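Local structure of CRISPR-associated protein CasA/Cse1 (Thermus thermophilus, 4AN8) at residues Arg92-Leu95 and Asn96-Asp100; Leu104-Pro107 and Glu108-Phe111; Gly439-Pro442 and Arg443-Arg447; Ala381-Met384 and Ala385-Gly389. The protein serves as a subunit of the Cascade ribonucleoprotein complex of type I-E CRISPR immunity and probably helps it select foreign DNA. One frame throughout, in Å; residues are numbered along the deposited sequence. Where two conformers were deposited one is given.

Interaction 1 (Arg92-Leu95 and Asn96-Asp100); sequences RDYL and NRFRD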
loop_
_atom_site.group_PDB
_atom_site.type_symbol
_atom_site.label_atom_id
_atom_site.label_comp_id
_atom_site.label_asym_id
_atom_site.label_seq_id
_atom_site.Cartn_x
_atom_site.Cartn_y
_atom_site.Cartn_z
ATOM N N ARG A 92 -23.652 10.496 -11.566
ATOM C CA ARG A 92 -23.796 11.720 -12.345
ATOM C C ARG A 92 -24.277 12.895 -11.501
ATOM O O ARG A 92 -23.730 13.985 -11.588
ATOM C CB ARG A 92 -24.752 11.510 -13.509
ATOM C CG ARG A 92 -24.217 10.627 -14.597
ATOM C CD ARG A 92 -25.144 10.672 -15.800
ATOM N NE ARG A 92 -25.052 9.462 -16.606
ATOM C CZ ARG A 92 -24.167 9.288 -17.580
ATOM N NH1 ARG A 92 -23.299 10.250 -17.859
ATOM N NH2 ARG A 92 -24.151 8.155 -18.278
ATOM N N ASP A 93 -25.301 12.685 -10.686
ATOM C CA ASP A 93 -25.783 13.755 -9.828
ATOM C C ASP A 93 -24.700 14.296 -8.886
ATOM O O ASP A 93 -24.484 15.497 -8.807
ATOM C CB ASP A 93 -27.020 13.316 -9.039
ATOM C CG ASP A 93 -28.240 13.104 -9.932
ATOM O OD1 ASP A 93 -28.255 13.631 -11.077
ATOM O OD2 ASP A 93 -29.185 12.405 -9.486
ATOM N N TYR A 94 -24.030 13.404 -8.169
ATOM C CA TYR A 94 -22.948 13.804 -7.281
ATOM C C TYR A 94 -21.856 14.572 -8.023
ATOM O O TYR A 94 -21.453 15.647 -7.593
ATOM C CB TYR A 94 -22.373 12.583 -6.564
ATOM C CG TYR A 94 -21.391 12.938 -5.478
ATOM C CD1 TYR A 94 -20.033 13.083 -5.766
ATOM C CD2 TYR A 94 -21.816 13.135 -4.169
ATOM C CE1 TYR A 94 -19.132 13.413 -4.795
ATOM C CE2 TYR A 94 -20.911 13.455 -3.177
ATOM C CZ TYR A 94 -19.561 13.592 -3.501
ATOM O OH TYR A 94 -18.646 13.923 -2.528
ATOM N N LEU A 95 -21.408 14.056 -9.163
ATOM C CA LEU A 95 -20.365 14.734 -9.938
ATOM C C LEU A 95 -20.786 16.121 -10.479
ATOM O O LEU A 95 -19.979 17.060 -10.561
ATOM C CB LEU A 95 -19.898 13.829 -11.085
ATOM C CG LEU A 95 -19.090 12.596 -10.648
ATOM C CD1 LEU A 95 -18.591 11.817 -11.845
ATOM C CD2 LEU A 95 -17.915 12.998 -9.736
ATOM N N ASN A 96 -22.053 16.249 -10.860
ATOM C CA ASN A 96 -22.579 17.530 -11.317
ATOM C C ASN A 96 -22.653 18.519 -10.175
ATOM O O ASN A 96 -22.301 19.681 -10.334
ATOM C CB ASN A 96 -23.945 17.354 -11.977
ATOM C CG ASN A 96 -23.856 16.598 -13.286
ATOM O OD1 ASN A 96 -22.864 16.705 -14.010
ATOM N ND2 ASN A 96 -24.884 15.821 -13.593
ATOM N N ARG A 97 -23.085 18.054 -9.010
ATOM C CA ARG A 97 -23.122 18.912 -7.822
ATOM C C ARG A 97 -21.739 19.426 -7.365
ATOM O O ARG A 97 -21.624 20.557 -6.909
ATOM C CB ARG A 97 -23.823 18.199 -6.663
ATOM C CG ARG A 97 -23.817 19.011 -5.361
ATOM C CD ARG A 97 -24.455 18.245 -4.206
ATOM N NE ARG A 97 -25.899 18.145 -4.388
ATOM C CZ ARG A 97 -26.669 17.253 -3.780
ATOM N NH1 ARG A 97 -26.119 16.376 -2.948
ATOM N NH2 ARG A 97 -27.985 17.242 -4.002
ATOM N N PHE A 98 -20.690 18.596 -7.467
ATOM C CA PHE A 98 -19.372 19.010 -6.964
ATOM C C PHE A 98 -18.357 19.350 -8.048
ATOM O O PHE A 98 -17.220 19.699 -7.760
ATOM C CB PHE A 98 -18.835 18.009 -5.925
ATOM C CG PHE A 98 -19.655 17.982 -4.665
ATOM C CD1 PHE A 98 -19.517 18.990 -3.717
ATOM C CD2 PHE A 98 -20.605 16.997 -4.460
ATOM C CE1 PHE A 98 -20.299 19.000 -2.563
ATOM C CE2 PHE A 98 -21.382 16.992 -3.332
ATOM C CZ PHE A 98 -21.229 18.005 -2.373
ATOM N N ARG A 99 -18.809 19.296 -9.290
ATOM C CA ARG A 99 -17.960 19.597 -10.436
ATOM C C ARG A 99 -17.082 20.839 -10.243
ATOM O O ARG A 99 -15.907 20.841 -10.595
ATOM C CB ARG A 99 -18.812 19.765 -11.693
ATOM C CG ARG A 99 -18.001 20.228 -12.884
ATOM C CD ARG A 99 -18.837 20.372 -14.134
ATOM N NE ARG A 99 -18.113 21.149 -15.132
ATOM C CZ ARG A 99 -17.283 20.618 -16.019
ATOM N NH1 ARG A 99 -17.086 19.309 -16.030
ATOM N NH2 ARG A 99 -16.659 21.391 -16.896
ATOM N N ASP A 100 -17.640 21.899 -9.686
ATOM C CA ASP A 100 -16.849 23.123 -9.555
ATOM C C ASP A 100 -15.748 23.029 -8.500
ATOM O O ASP A 100 -14.955 23.967 -8.353
ATOM C CB ASP A 100 -17.746 24.336 -9.322
ATOM C CG ASP A 100 -18.585 24.671 -10.545
ATOM O OD1 ASP A 100 -18.036 24.644 -11.669
ATOM O OD2 ASP A 100 -19.797 24.942 -10.384
#
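Tyr94 and Phe98 sit one turn apart on helix 88-98, and their rings meet. CD2 of Phe98 lies over the centre of the Tyr94 ring, 3.6 Å above its plane. The two planes are inclined at 44°, so the pair is oblique. The closest carbons are Tyr94 CE2 and Phe98 CE2, 3.6 Å apart. The main chain repeats the pairing, since Phe98 N donates to Tyr94 O at 3.0 Å. The Tyr94 hydroxyl is bonded elsewhere, to Trp219 NE1 and Glu220 OE2.

Asn96 meets Arg92 with both its backbone N and its amide. Its N donates to Arg92 O at 2.9 Å. With chi1 at -68°, its amide folds back over that same oxygen. ND2 comes within 3.0 Å of Arg92 O, but the angle is too poor for a hydrogen bond.

The Leu95 side chain packs on Val63 of helix 50-67 and on Ile14. Within the turn it is met at its carbonyl, where Arg99 CB lies 3.2 Å from Leu95 O.

The chemistry is therefore ring packing laid over helical hydrogen bonds. The hydroxyl of Tyr94, hydrogen-bonded to two partners, probably fixes the ring, and Phe98 lies over one face.

Interaction 2 (Leu104-Pro107 and Glu108-Phe111); sequences LFHP and EAPF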
loop_
_atom_site.group_PDB
_atom_site.type_symbol
_atom_site.label_atom_id
_atom_site.label_comp_id
_atom_site.label_asym_id
_atom_site.label_seq_id
_atom_site.Cartn_x
_atom_site.Cartn_y
_atom_site.Cartn_z
ATOM N N LEU A 104 -8.393 21.595 -11.398
ATOM C CA LEU A 104 -7.019 21.603 -10.925
ATOM C C LEU A 104 -6.532 23.038 -10.684
ATOM O O LEU A 104 -5.740 23.282 -9.780
ATOM C CB LEU A 104 -6.113 20.905 -11.945
ATOM C CG LEU A 104 -4.700 20.584 -11.467
ATOM C CD1 LEU A 104 -4.741 19.704 -10.171
ATOM C CD2 LEU A 104 -3.850 19.960 -12.580
ATOM N N PHE A 105 -6.980 23.970 -11.523
ATOM C CA PHE A 105 -6.704 25.411 -11.348
ATOM C C PHE A 105 -8.034 26.162 -11.253
ATOM O O PHE A 105 -8.948 25.954 -12.066
ATOM C CB PHE A 105 -5.867 25.977 -12.503
ATOM C CG PHE A 105 -4.618 25.198 -12.775
ATOM C CD1 PHE A 105 -3.451 25.469 -12.081
ATOM C CD2 PHE A 105 -4.621 24.176 -13.719
ATOM C CE1 PHE A 105 -2.288 24.732 -12.321
ATOM C CE2 PHE A 105 -3.455 23.423 -13.989
ATOM C CZ PHE A 105 -2.294 23.688 -13.285
ATOM N N HIS A 106 -8.142 27.016 -10.242
ATOM C CA HIS A 106 -9.404 27.650 -9.912
ATOM C C HIS A 106 -9.120 28.842 -9.022
ATOM O O HIS A 106 -8.298 28.753 -8.113
ATOM C CB HIS A 106 -10.300 26.656 -9.186
ATOM C CG HIS A 106 -11.737 27.050 -9.158
ATOM N ND1 HIS A 106 -12.250 27.933 -8.230
ATOM C CD2 HIS A 106 -12.775 26.694 -9.954
ATOM C CE1 HIS A 106 -13.544 28.096 -8.449
ATOM N NE2 HIS A 106 -13.887 27.356 -9.491
ATOM N N PRO A 107 -9.798 29.969 -9.268
ATOM C CA PRO A 107 -9.474 31.157 -8.462
ATOM C C PRO A 107 -9.904 31.036 -6.997
ATOM O O PRO A 107 -9.322 31.720 -6.169
ATOM C CB PRO A 107 -10.250 32.280 -9.160
ATOM C CG PRO A 107 -11.385 31.590 -9.832
ATOM C CD PRO A 107 -10.875 30.226 -10.242
ATOM N N GLU A 108 -10.869 30.165 -6.692
ATOM C CA GLU A 108 -11.451 30.072 -5.355
ATOM C C GLU A 108 -11.261 28.722 -4.663
ATOM O O GLU A 108 -11.083 28.663 -3.436
ATOM C CB GLU A 108 -12.950 30.390 -5.404
ATOM C CG GLU A 108 -13.279 31.845 -5.682
ATOM C CD GLU A 108 -12.856 32.761 -4.549
ATOM O OE1 GLU A 108 -13.166 32.446 -3.379
ATOM O OE2 GLU A 108 -12.205 33.793 -4.829
ATOM N N ALA A 109 -11.342 27.637 -5.427
ATOM C CA ALA A 109 -11.351 26.301 -4.833
ATOM C C ALA A 109 -10.575 25.253 -5.651
ATOM O O ALA A 109 -11.118 24.218 -6.001
ATOM C CB ALA A 109 -12.783 25.850 -4.626
ATOM N N PRO A 110 -9.296 25.506 -5.933
ATOM C CA PRO A 110 -8.602 24.490 -6.728
ATOM C C PRO A 110 -8.542 23.153 -5.968
ATOM O O PRO A 110 -8.445 23.146 -4.743
ATOM C CB PRO A 110 -7.211 25.090 -6.942
ATOM C CG PRO A 110 -7.010 26.044 -5.727
ATOM C CD PRO A 110 -8.392 26.515 -5.339
ATOM N N PHE A 111 -8.638 22.043 -6.694
ATOM C CA PHE A 111 -8.741 20.715 -6.103
ATOM C C PHE A 111 -7.538 20.366 -5.200
ATOM O O PHE A 111 -6.365 20.418 -5.626
ATOM C CB PHE A 111 -8.919 19.682 -7.235
ATOM C CG PHE A 111 -9.044 18.278 -6.751
ATOM C CD1 PHE A 111 -10.260 17.794 -6.300
ATOM C CD2 PHE A 111 -7.937 17.447 -6.709
ATOM C CE1 PHE A 111 -10.368 16.512 -5.837
ATOM C CE2 PHE A 111 -8.044 16.168 -6.252
ATOM C CZ PHE A 111 -9.264 15.697 -5.818
#
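The His106 ring has Glu108 at its edge, with Glu108 CA in the ring plane. One face is covered by its own neighbour Pro107, whose CD is 3.3 Å above the plane and offset toward the rim. The Phe105 ring carries Leu104 CG over one face in the same offset way.

ND1 of His106 is the polar centre of the turn. It accepts two main-chain N-H groups, from Glu108 N at 3.0 Å and from Ala109 N, also at 3.0 Å. Glu108 N is at the edge, near the plane but tilted 20° from it; Ala109 N stands 36° out of it. An ND1 that accepts twice carries no proton, so a neutral ring would probably hold its proton on NE2. The His106 torsion (chi1 -163°) places CG beside its own carbonyl carbon, and the ring then reaches the amides across the bend.

Pro110 packs on the returning side. Its CD is 3.6 Å from His106 O, and its CB is 3.7 Å from Leu104 O. The Glu108 side chain is poorly ordered; as modelled, its carboxylate leaves the turn for a salt bridge with Arg225.

The two halves run in nearly opposite directions. Gln113 NE2 links them by bonding to both Leu104 O and Phe111 O. Leu104 and Phe105 both face Lys10, which makes a classic beta bulge beside strand 10-12. Their side chains rest on Leu254 of strand 250-256, and Phe105 also meets Tyr154 of helix 154-167.

Interaction 3 (Gly439-Pro442 and Arg443-Arg447); sequences GAFP and RFFAR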
loop_
_atom_site.group_PDB
_atom_site.type_symbol
_atom_site.label_atom_id
_atom_site.label_comp_id
_atom_site.label_asym_id
_atom_site.label_seq_id
_atom_site.Cartn_x
_atom_site.Cartn_y
_atom_site.Cartn_z
ATOM N N GLY A 439 9.369 -16.883 -3.622
ATOM C CA GLY A 439 8.834 -17.589 -4.770
ATOM C C GLY A 439 7.887 -18.723 -4.407
ATOM O O GLY A 439 6.949 -19.028 -5.145
ATOM N N ALA A 440 8.121 -19.369 -3.270
ATOM C CA ALA A 440 7.281 -20.497 -2.895
ATOM C C ALA A 440 5.992 -20.054 -2.207
ATOM O O ALA A 440 4.978 -20.761 -2.265
ATOM C CB ALA A 440 8.047 -21.465 -1.993
ATOM N N PHE A 441 6.023 -18.902 -1.544
ATOM C CA PHE A 441 4.860 -18.503 -0.753
ATOM C C PHE A 441 3.516 -18.436 -1.490
ATOM O O PHE A 441 2.519 -18.933 -0.968
ATOM C CB PHE A 441 5.079 -17.214 0.047
ATOM C CG PHE A 441 3.931 -16.903 0.968
ATOM C CD1 PHE A 441 3.733 -17.651 2.113
ATOM C CD2 PHE A 441 3.014 -15.908 0.651
ATOM C CE1 PHE A 441 2.661 -17.392 2.952
ATOM C CE2 PHE A 441 1.942 -15.641 1.488
ATOM C CZ PHE A 441 1.771 -16.381 2.642
ATOM N N PRO A 442 3.476 -17.811 -2.682
ATOM C CA PRO A 442 2.209 -17.705 -3.432
ATOM C C PRO A 442 1.541 -19.044 -3.697
ATOM O O PRO A 442 0.311 -19.111 -3.643
ATOM C CB PRO A 442 2.626 -17.077 -4.761
ATOM C CG PRO A 442 3.856 -16.274 -4.414
ATOM C CD PRO A 442 4.548 -16.991 -3.276
ATOM N N ARG A 443 2.328 -20.078 -3.996
ATOM C CA ARG A 443 1.792 -21.413 -4.295
ATOM C C ARG A 443 1.144 -21.985 -3.053
ATOM O O ARG A 443 0.015 -22.449 -3.088
ATOM C CB ARG A 443 2.896 -22.358 -4.767
ATOM C CG ARG A 443 3.857 -21.774 -5.782
ATOM C CD ARG A 443 4.721 -22.878 -6.384
ATOM N NE ARG A 443 5.084 -23.885 -5.384
ATOM C CZ ARG A 443 6.306 -24.044 -4.883
ATOM N NH1 ARG A 443 7.301 -23.268 -5.298
ATOM N NH2 ARG A 443 6.536 -24.986 -3.973
ATOM N N PHE A 444 1.864 -21.938 -1.941
ATOM C CA PHE A 444 1.281 -22.347 -0.669
ATOM C C PHE A 444 0.044 -21.496 -0.336
ATOM O O PHE A 444 -1.016 -22.030 -0.008
ATOM C CB PHE A 444 2.305 -22.222 0.454
ATOM C CG PHE A 444 1.687 -22.243 1.819
ATOM C CD1 PHE A 444 1.367 -23.455 2.433
ATOM C CD2 PHE A 444 1.386 -21.061 2.474
ATOM C CE1 PHE A 444 0.774 -23.478 3.685
ATOM C CE2 PHE A 444 0.797 -21.071 3.713
ATOM C CZ PHE A 444 0.476 -22.275 4.324
ATOM N N PHE A 445 0.186 -20.172 -0.440
ATOM C CA PHE A 445 -0.864 -19.248 -0.011
ATOM C C PHE A 445 -2.174 -19.516 -0.731
ATOM O O PHE A 445 -3.243 -19.534 -0.110
ATOM C CB PHE A 445 -0.449 -17.783 -0.218
ATOM C CG PHE A 445 -1.251 -16.797 0.605
ATOM C CD1 PHE A 445 -1.450 -17.006 1.966
ATOM C CD2 PHE A 445 -1.797 -15.657 0.023
ATOM C CE1 PHE A 445 -2.166 -16.097 2.727
ATOM C CE2 PHE A 445 -2.512 -14.747 0.783
ATOM C CZ PHE A 445 -2.701 -14.973 2.140
ATOM N N ALA A 446 -2.096 -19.737 -2.037
ATOM C CA ALA A 446 -3.295 -20.059 -2.791
ATOM C C ALA A 446 -4.011 -21.320 -2.260
ATOM O O ALA A 446 -5.209 -21.494 -2.486
ATOM C CB ALA A 446 -2.966 -20.200 -4.274
ATOM N N ARG A 447 -3.295 -22.191 -1.548
ATOM C CA ARG A 447 -3.912 -23.433 -1.068
ATOM C C ARG A 447 -4.041 -23.490 0.457
ATOM O O ARG A 447 -4.146 -24.563 1.046
ATOM C CB ARG A 447 -3.149 -24.653 -1.591
ATOM C CG ARG A 447 -3.015 -24.690 -3.103
ATOM C CD ARG A 447 -2.329 -25.962 -3.578
ATOM N NE ARG A 447 -1.597 -25.753 -4.827
ATOM C CZ ARG A 447 -0.881 -26.689 -5.448
ATOM N NH1 ARG A 447 -0.799 -27.914 -4.933
ATOM N NH2 ARG A 447 -0.244 -26.402 -6.581
#
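Arg443 begins the second half of this turn by folding back on Ala440. Its N makes a weak bond to Ala440 O, 3.2 Å away. The side chain bends at chi3 (-38°) and lays one face of the guanidinium over Ala440 CA, with Arg443 NH1 3.8 Å from Ala440 CB.

Phe444 N also donates weakly to Ala440 O, at 3.3 Å, so that oxygen has two long partners. The Phe444 ring presents its edge to Phe441: Phe444 CD2 is 3.9 Å from Phe441 CE1.

Phe445 makes the closer ring contact with Phe441. Its N is bound to Phe441 O at a short 2.7 Å. Its CB sits over a face of the Phe441 ring as a CH-pi contact, 4.0 Å from the centroid. The ring itself slides past that of Phe441, with planes 26° apart and little overlap. The packing is tight where Phe445 CD1 comes within 3.3 Å of Phe441 CZ.

Ala446 N donates to Pro442 O at 3.0 Å. Pro442 has no N-H for the preceding turn, and the helix kinks there. Arg447 N bonds to Phe444 O.

Aromatic residues at i, i+3 and i+4 thus line one side of helix 429-446, part of the C-terminal helical bundle. The helix here lies between several partners. Helix 372-403 meets it through Leu378, Ala381 and Leu382. Trp304 stacks on Phe441, and Phe307 meets Phe445. Ala460 and Trp457 of helix 453-476 cover Ala440 and Phe444, while Pro364 of strand 354-364 touches Pro442 and Phe445.

Interaction 4 (Ala381-Met384 and Ala385-Gly389); sequences ALKM and AEELG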
loop_
_atom_site.group_PDB
_atom_site.type_symbol
_atom_site.label_atom_id
_atom_site.label_comp_id
_atom_site.label_asym_id
_atom_site.label_seq_id
_atom_site.Cartn_x
_atom_site.Cartn_y
_atom_site.Cartn_z
ATOM N N ALA A 381 2.462 -22.594 9.036
ATOM C CA ALA A 381 3.372 -22.431 7.912
ATOM C C ALA A 381 4.396 -21.360 8.233
ATOM O O ALA A 381 5.587 -21.533 7.983
ATOM C CB ALA A 381 2.598 -22.044 6.656
ATOM N N LEU A 382 3.925 -20.249 8.792
ATOM C CA LEU A 382 4.803 -19.116 9.028
ATOM C C LEU A 382 5.714 -19.402 10.205
ATOM O O LEU A 382 6.814 -18.872 10.292
ATOM C CB LEU A 382 3.999 -17.835 9.267
ATOM C CG LEU A 382 3.903 -16.892 8.069
ATOM C CD1 LEU A 382 3.562 -17.663 6.818
ATOM C CD2 LEU A 382 2.898 -15.768 8.332
ATOM N N LYS A 383 5.242 -20.231 11.123
ATOM C CA LYS A 383 6.002 -20.522 12.332
ATOM C C LYS A 383 7.171 -21.444 11.981
ATOM O O LYS A 383 8.307 -21.189 12.365
ATOM C CB LYS A 383 5.100 -21.151 13.395
ATOM C CG LYS A 383 5.711 -21.208 14.783
ATOM C CD LYS A 383 4.694 -21.712 15.799
ATOM C CE LYS A 383 5.300 -21.890 17.192
ATOM N NZ LYS A 383 6.260 -23.035 17.263
ATOM N N MET A 384 6.885 -22.498 11.232
ATOM C CA MET A 384 7.937 -23.353 10.709
ATOM C C MET A 384 8.996 -22.508 10.013
ATOM O O MET A 384 10.184 -22.605 10.340
ATOM C CB MET A 384 7.359 -24.381 9.738
ATOM C CG MET A 384 6.401 -25.363 10.387
ATOM S SD MET A 384 5.312 -26.212 9.220
ATOM C CE MET A 384 6.515 -26.961 8.121
ATOM N N ALA A 385 8.571 -21.667 9.062
ATOM C CA ALA A 385 9.505 -20.898 8.261
ATOM C C ALA A 385 10.352 -20.001 9.156
ATOM O O ALA A 385 11.561 -19.873 8.939
ATOM C CB ALA A 385 8.782 -20.114 7.168
ATOM N N GLU A 386 9.751 -19.431 10.201
ATOM C CA GLU A 386 10.530 -18.577 11.118
ATOM C C GLU A 386 11.517 -19.358 11.985
ATOM O O GLU A 386 12.607 -18.869 12.291
ATOM C CB GLU A 386 9.641 -17.691 12.015
ATOM C CG GLU A 386 8.808 -16.631 11.276
ATOM C CD GLU A 386 9.632 -15.446 10.750
ATOM O OE1 GLU A 386 10.783 -15.252 11.189
ATOM O OE2 GLU A 386 9.124 -14.699 9.885
ATOM N N GLU A 387 11.141 -20.559 12.397
ATOM C CA GLU A 387 12.010 -21.332 13.265
ATOM C C GLU A 387 13.242 -21.779 12.478
ATOM O O GLU A 387 14.370 -21.667 12.947
ATOM C CB GLU A 387 11.268 -22.534 13.853
ATOM C CG GLU A 387 10.282 -22.159 14.954
ATOM C CD GLU A 387 9.544 -23.359 15.539
ATOM O OE1 GLU A 387 9.852 -24.509 15.141
ATOM O OE2 GLU A 387 8.654 -23.143 16.395
ATOM N N LEU A 388 13.008 -22.277 11.271
ATOM C CA LEU A 388 14.085 -22.704 10.416
ATOM C C LEU A 388 15.010 -21.517 10.115
ATOM O O LEU A 388 16.238 -21.629 10.236
ATOM C CB LEU A 388 13.508 -23.320 9.150
ATOM C CG LEU A 388 14.508 -23.696 8.072
ATOM C CD1 LEU A 388 15.589 -24.571 8.678
ATOM C CD2 LEU A 388 13.799 -24.404 6.964
ATOM N N GLY A 389 14.417 -20.366 9.784
ATOM C CA GLY A 389 15.185 -19.183 9.430
ATOM C C GLY A 389 16.024 -18.692 10.587
ATOM O O GLY A 389 17.099 -18.114 10.394
#
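Ala385, Glu386, Glu387 and Leu388 each give their main-chain N-H to the carbonyl four residues back, Ala381 to Met384, as in a regular alpha helix.

Lys383 and Glu387 carry the side-chain contact. They lie one turn apart, and NZ of Lys383 reaches OE2 of Glu387 in a salt bridge whose modelled length of 2.5 Å is doubtfully short. The lysine chain is extended until chi4, where it bends (-70°) and brings NZ round to the carboxylate. NZ approaches nearly along the C-O axis of OE2. Glu387 CG also rests 3.4 Å from Lys383 O. The pair is on the exposed side, where solvent would probably weaken its attraction.

Glu386 is different. Its CG stays over the turn, 3.2 Å from Leu382 O, but its carboxylate leads off to a salt bridge with Arg305. On the inner side Ala385 CB is 3.6 Å from Ala381 O. Two carbonyls here serve twice: Ala381 O also takes Trp457 NE1, and Ala385 O takes both Gly389 N and Tyr433 OH. Met384 packs against Arg458 and Leu461 of helix 453-476.

Ala381, Leu382, Ala385 and Leu388 are buried against helices 429-446 and 453-476. Lys383 and Glu387 keep the outer face. This is an amphipathic helix with an i to i+4 salt bridge, and it belongs to the C-terminal helical bundle of Cse1 proteins.

How the interactions relate
The four contacts form two close pairs on opposite sides of the chain's centre. Interactions 1 and 2 have centres 15 Å apart and come first in sequence. Interaction 1 lies on helix 88-98 and interaction 2 in the loop after it, and they touch where Asp100 O lies 3.7 Å from His106 NE2. Interaction 4, on helix 372-403, comes next, and interaction 3, on helix 429-446, is last. Their centres are also 15 Å apart, and Phe444 CZ packs 3.2 Å from Ala381 CB. Between the pairs the centres are about 44 to 54 Å apart, with no touch. The first pair thus belongs to the N-terminal part, and the second to the C-terminal helical bundle.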